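Local coordinates for probable starch synthase 4, chloroplastic/amyloplastic (Arabidopsis thaliana, PDB 6GNE), which is a plastid enzyme of the starch synthase family, built on the two-domain GT-B glycosyltransferase fold and holding ADP and glycan ligands, at residues 220-231 / 253-262. Sequence-based numbering, arbitrary orientation.
Sequences IIFSNIVTTVSP and HSKKFIGILN. With GLC (alpha-D-glucopyranose), chain D; AC1 (4,6-dideoxy-4-{[(1S,4R,5S,6S)-4,5,6-trihydroxy-3-(hydroxymethyl)cyclohex-2-en-1-yl]amino}-alpha-D-glucopyranose), chain C.
The ammonium group of K256 closes off the C-terminal end of helix 215-222, donating to three backbone carbonyls. Its strong bond is to S223 O, 2.8 Å from K256 NZ and nearly in line with that C=O, whereas the bonds to I220 O and I221 O are weak. CG of K256 leaves CB between the backbone N and the carbonyl carbon (chi1 73°), and the extended chain beyond it runs past V226 CG2 to reach the helix end. CE1 of the H253 ring meets I221 CG1 at 3.8 Å. I221 O also receives a weak bond from O2 of a bound alpha-D-glucopyranose, and F222 packs against the same sugar.

From here strands 225-228 and 257-259 run parallel at the edge of the N-terminal domain's sheet, with strand 169-174 flanking 225-228 on the other side. Backbone bonds alternate across the pair, from V226 N to K256 O through to I260 N to T228 O. V226, F257 and T228 share one face, where helix 231-238 packs on T228 and F257. The F257 ring, swung by chi1 of 178° away from its own backbone N, lies along the neighbouring strand: V226 O sits at its edge, 3.4 Å from CD1, and T228 CG2 is 3.7 Å from CZ.

N262 N bonds to V229 O, 3.2 Å away. The N262 amide lies against V229, ND2 being 3.4 Å from CG1, and its OD1 accepts a hydrogen bond from O6B of AC1 at 2.7 Å. S230 OG caps helix 231-238 at Y233 N and is also hydrogen-bonded to P398 O. The segments thus link two glycan sites beyond either end of the paired strands: the lysine charge probably stabilises the helix terminus beside the bound alpha-D-glucopyranose, while the backbone bond and V229 probably help hold N262 where its OD1 accepts from AC1.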
loop_
_atom_site.group_PDB
_atom_site.type_symbol
_atom_site.label_atom_id
_atom_site.label_comp_id
_atom_site.label_asym_id
_atom_site.label_seq_id
_atom_site.Cartn_x
_atom_site.Cartn_y
_atom_site.Cartn_z
ATOM N N ILE A 220 -2.467 18.547 -3.192
ATOM C CA ILE A 220 -2.401 18.627 -4.650
ATOM C C ILE A 220 -1.966 20.037 -5.050
ATOM O O ILE A 220 -1.146 20.223 -5.924
ATOM C CB ILE A 220 -3.716 18.235 -5.328
ATOM C CG1 ILE A 220 -3.998 16.729 -5.154
ATOM C CG2 ILE A 220 -3.721 18.608 -6.815
ATOM C CD1 ILE A 220 -5.484 16.365 -5.209
ATOM N N ILE A 221 -2.521 21.030 -4.379
ATOM C CA ILE A 221 -2.263 22.433 -4.710
ATOM C C ILE A 221 -0.854 22.883 -4.334
ATOM O O ILE A 221 -0.133 23.439 -5.129
ATOM C CB ILE A 221 -3.360 23.322 -4.101
ATOM C CG1 ILE A 221 -4.693 22.995 -4.829
ATOM C CG2 ILE A 221 -3.040 24.810 -4.255
ATOM C CD1 ILE A 221 -5.912 23.464 -4.095
ATOM N N PHE A 222 -0.458 22.600 -3.112
ATOM C CA PHE A 222 0.819 23.090 -2.565
ATOM C C PHE A 222 2.072 22.279 -2.902
ATOM O O PHE A 222 3.158 22.703 -2.573
ATOM C CB PHE A 222 0.687 23.278 -1.040
ATOM C CG PHE A 222 -0.137 24.464 -0.668
ATOM C CD1 PHE A 222 0.479 25.685 -0.463
ATOM C CD2 PHE A 222 -1.526 24.396 -0.546
ATOM C CE1 PHE A 222 -0.259 26.818 -0.124
ATOM C CE2 PHE A 222 -2.269 25.531 -0.252
ATOM C CZ PHE A 222 -1.627 26.737 -0.030
ATOM N N SER A 223 1.952 21.124 -3.538
ATOM C CA SER A 223 3.114 20.287 -3.800
ATOM C C SER A 223 3.658 20.606 -5.163
ATOM O O SER A 223 2.911 20.961 -6.038
ATOM C CB SER A 223 2.737 18.819 -3.698
ATOM O OG SER A 223 2.243 18.532 -2.394
ATOM N N ASN A 224 4.960 20.455 -5.339
ATOM C CA ASN A 224 5.603 20.648 -6.644
ATOM C C ASN A 224 5.457 19.426 -7.560
ATOM O O ASN A 224 5.580 19.557 -8.793
ATOM C CB ASN A 224 7.096 20.945 -6.447
ATOM C CG ASN A 224 7.323 22.140 -5.569
ATOM O OD1 ASN A 224 7.755 22.039 -4.396
ATOM N ND2 ASN A 224 6.980 23.283 -6.103
ATOM N N ILE A 225 5.240 18.249 -6.944
ATOM C CA ILE A 225 5.072 16.988 -7.653
ATOM C C ILE A 225 3.929 16.251 -6.981
ATOM O O ILE A 225 3.928 16.107 -5.757
ATOM C CB ILE A 225 6.356 16.085 -7.576
ATOM C CG1 ILE A 225 7.609 16.818 -8.083
ATOM C CG2 ILE A 225 6.190 14.808 -8.386
ATOM C CD1 ILE A 225 8.911 16.195 -7.596
ATOM N N VAL A 226 2.966 15.765 -7.775
ATOM C CA VAL A 226 1.860 14.957 -7.236
ATOM C C VAL A 226 1.776 13.668 -7.993
ATOM O O VAL A 226 1.620 13.687 -9.213
ATOM C CB VAL A 226 0.496 15.679 -7.362
ATOM C CG1 VAL A 226 -0.586 14.859 -6.650
ATOM C CG2 VAL A 226 0.581 17.144 -6.843
ATOM N N THR A 227 1.858 12.531 -7.298
ATOM C CA THR A 227 1.675 11.218 -7.965
ATOM C C THR A 227 0.589 10.381 -7.334
ATOM O O THR A 227 0.160 10.621 -6.209
ATOM C CB THR A 227 2.972 10.361 -8.039
ATOM O OG1 THR A 227 3.187 9.653 -6.807
ATOM C CG2 THR A 227 4.184 11.229 -8.364
ATOM N N THR A 228 0.136 9.403 -8.114
ATOM C CA THR A 228 -0.592 8.268 -7.592
ATOM C C THR A 228 0.018 6.994 -8.155
ATOM O O THR A 228 0.974 7.028 -8.931
ATOM C CB THR A 228 -2.107 8.364 -7.808
ATOM O OG1 THR A 228 -2.741 7.333 -7.061
ATOM C CG2 THR A 228 -2.482 8.245 -9.268
ATOM N N VAL A 229 -0.556 5.877 -7.767
ATOM C CA VAL A 229 0.172 4.629 -7.758
ATOM C C VAL A 229 -0.063 3.692 -8.982
ATOM O O VAL A 229 0.467 2.549 -8.994
ATOM C CB VAL A 229 -0.037 3.926 -6.402
ATOM C CG1 VAL A 229 0.643 4.765 -5.315
ATOM C CG2 VAL A 229 -1.527 3.740 -6.088
ATOM N N SER A 230 -0.783 4.179 -10.012
ATOM C CA SER A 230 -0.764 3.507 -11.327
ATOM C C SER A 230 -1.253 4.422 -12.432
ATOM O O SER A 230 -2.096 5.256 -12.187
ATOM C CB SER A 230 -1.621 2.227 -11.317
ATOM O OG SER A 230 -3.004 2.539 -11.227
ATOM N N PRO A 231 -0.735 4.264 -13.654
ATOM C CA PRO A 231 -1.253 5.095 -14.778
ATOM C C PRO A 231 -2.798 5.019 -14.981
ATOM O O PRO A 231 -3.452 6.056 -15.172
ATOM C CB PRO A 231 -0.530 4.524 -16.014
ATOM C CG PRO A 231 0.678 3.814 -15.494
ATOM C CD PRO A 231 0.404 3.414 -14.068
ATOM N N HIS A 253 -4.545 20.919 -12.334
ATOM C CA HIS A 253 -3.134 20.729 -12.013
ATOM C C HIS A 253 -2.539 19.499 -12.718
ATOM O O HIS A 253 -1.600 18.896 -12.201
ATOM C CB HIS A 253 -2.962 20.621 -10.489
ATOM C CG HIS A 253 -3.181 21.918 -9.778
ATOM N ND1 HIS A 253 -4.329 22.190 -9.053
ATOM C CD2 HIS A 253 -2.420 23.033 -9.718
ATOM C CE1 HIS A 253 -4.258 23.413 -8.571
ATOM N NE2 HIS A 253 -3.115 23.947 -8.966
ATOM N N SER A 254 -3.048 19.157 -13.906
ATOM C CA SER A 254 -2.623 17.933 -14.571
ATOM C C SER A 254 -1.119 17.891 -14.936
ATOM O O SER A 254 -0.493 16.847 -14.838
ATOM C CB SER A 254 -3.491 17.628 -15.788
ATOM O OG SER A 254 -3.172 18.503 -16.816
ATOM N N LYS A 255 -0.549 19.025 -15.323
ATOM C CA LYS A 255 0.871 19.102 -15.713
ATOM C C LYS A 255 1.862 18.463 -14.697
ATOM O O LYS A 255 2.867 17.908 -15.106
ATOM C CB LYS A 255 1.323 20.552 -15.914
ATOM C CG LYS A 255 0.771 21.420 -17.073
ATOM C CD LYS A 255 1.580 22.743 -17.055
ATOM C CE LYS A 255 0.784 24.056 -17.286
ATOM N NZ LYS A 255 0.527 24.405 -18.718
ATOM N N LYS A 256 1.579 18.589 -13.401
ATOM C CA LYS A 256 2.444 18.067 -12.335
ATOM C C LYS A 256 1.942 16.757 -11.702
ATOM O O LYS A 256 2.586 16.254 -10.778
ATOM C CB LYS A 256 2.674 19.121 -11.239
ATOM C CG LYS A 256 1.485 19.389 -10.334
ATOM C CD LYS A 256 1.686 20.647 -9.477
ATOM C CE LYS A 256 0.520 20.793 -8.503
ATOM N NZ LYS A 256 0.751 21.870 -7.503
ATOM N N PHE A 257 0.830 16.222 -12.218
ATOM C CA PHE A 257 0.186 15.001 -11.713
ATOM C C PHE A 257 0.487 13.837 -12.622
ATOM O O PHE A 257 0.217 13.886 -13.810
ATOM C CB PHE A 257 -1.340 15.161 -11.645
ATOM C CG PHE A 257 -2.079 13.929 -11.171
ATOM C CD1 PHE A 257 -1.708 13.268 -10.011
ATOM C CD2 PHE A 257 -3.184 13.457 -11.881
ATOM C CE1 PHE A 257 -2.412 12.142 -9.580
ATOM C CE2 PHE A 257 -3.895 12.362 -11.439
ATOM C CZ PHE A 257 -3.501 11.687 -10.298
ATOM N N ILE A 258 1.018 12.769 -12.066
ATOM C CA ILE A 258 1.325 11.602 -12.879
ATOM C C ILE A 258 1.137 10.310 -12.082
ATOM O O ILE A 258 1.384 10.288 -10.907
ATOM C CB ILE A 258 2.732 11.722 -13.501
ATOM C CG1 ILE A 258 2.960 10.616 -14.537
ATOM C CG2 ILE A 258 3.804 11.733 -12.422
ATOM C CD1 ILE A 258 3.981 11.001 -15.587
ATOM N N GLY A 259 0.679 9.266 -12.757
ATOM C CA GLY A 259 0.479 7.963 -12.158
ATOM C C GLY A 259 1.654 7.062 -12.461
ATOM O O GLY A 259 2.025 6.917 -13.611
ATOM N N ILE A 260 2.228 6.455 -11.422
ATOM C CA ILE A 260 3.408 5.603 -11.554
ATOM C C ILE A 260 3.125 4.297 -10.821
ATOM O O ILE A 260 2.889 4.299 -9.598
ATOM C CB ILE A 260 4.657 6.244 -10.913
ATOM C CG1 ILE A 260 5.070 7.518 -11.648
ATOM C CG2 ILE A 260 5.828 5.263 -10.904
ATOM C CD1 ILE A 260 6.090 8.355 -10.868
ATOM N N LEU A 261 3.198 3.198 -11.570
ATOM C CA LEU A 261 2.913 1.864 -11.040
ATOM C C LEU A 261 3.903 1.510 -9.949
ATOM O O LEU A 261 5.111 1.542 -10.185
ATOM C CB LEU A 261 2.971 0.804 -12.150
ATOM C CG LEU A 261 2.398 -0.581 -11.822
ATOM C CD1 LEU A 261 0.898 -0.565 -11.476
ATOM C CD2 LEU A 261 2.692 -1.508 -12.997
ATOM N N ASN A 262 3.391 1.201 -8.755
ATOM C CA ASN A 262 4.249 0.719 -7.666
ATOM C C ASN A 262 5.061 -0.521 -8.136
ATOM O O ASN A 262 4.569 -1.344 -8.930
ATOM C CB ASN A 262 3.430 0.288 -6.449
ATOM C CG ASN A 262 2.730 1.423 -5.741
ATOM O OD1 ASN A 262 1.719 1.185 -5.068
ATOM N ND2 ASN A 262 3.285 2.634 -5.807
HETATM C C1 GLC D . 2.313 27.277 -3.049
HETATM C C2 GLC D . 1.339 26.743 -4.106
HETATM C C3 GLC D . 0.429 27.846 -4.642
HETATM C C4 GLC D . -0.254 28.491 -3.430
HETATM C C5 GLC D . 0.860 29.156 -2.598
HETATM C C6 GLC D . 0.374 30.028 -1.437
HETATM O O2 GLC D . 2.026 26.130 -5.191
HETATM O O3 GLC D . -0.542 27.338 -5.568
HETATM O O4 GLC D . -1.336 29.369 -3.792
HETATM O O5 GLC D . 1.678 28.100 -2.073
HETATM O O6 GLC D . 1.353 30.108 -0.383
HETATM C C1 AC1 C . -4.521 3.501 4.230
HETATM O O2 AC1 C . -4.411 5.630 3.075
HETATM C C2 AC1 C . -4.014 4.251 2.995
HETATM C C4A AC1 C . -2.338 0.620 -3.192
HETATM C C3 AC1 C . -4.480 3.577 1.694
HETATM O O3 AC1 C . -3.907 4.312 0.609
HETATM C C4 AC1 C . -4.056 2.105 1.690
HETATM N N4A AC1 C . -4.381 1.372 0.453
HETATM C C5 AC1 C . -4.704 1.476 2.926
HETATM O O5 AC1 C . -4.202 2.113 4.104
HETATM C C6 AC1 C . -4.384 0.001 3.095
HETATM C C1B AC1 C . -3.847 1.704 -0.875
HETATM C C2B AC1 C . -4.568 0.989 -2.047
HETATM O O2B AC1 C . -5.779 0.318 -1.650
HETATM C C3B AC1 C . -3.691 0.023 -2.835
HETATM O O3B AC1 C . -4.349 -0.203 -4.078
HETATM O O4 AC1 C . -1.546 -0.376 -3.841
HETATM C C5B AC1 C . -1.646 1.180 -1.985
HETATM C C7B AC1 C . -2.334 1.610 -0.922
HETATM C C6B AC1 C . -0.142 1.324 -1.987
HETATM O O6B AC1 C . 0.278 2.240 -3.006
#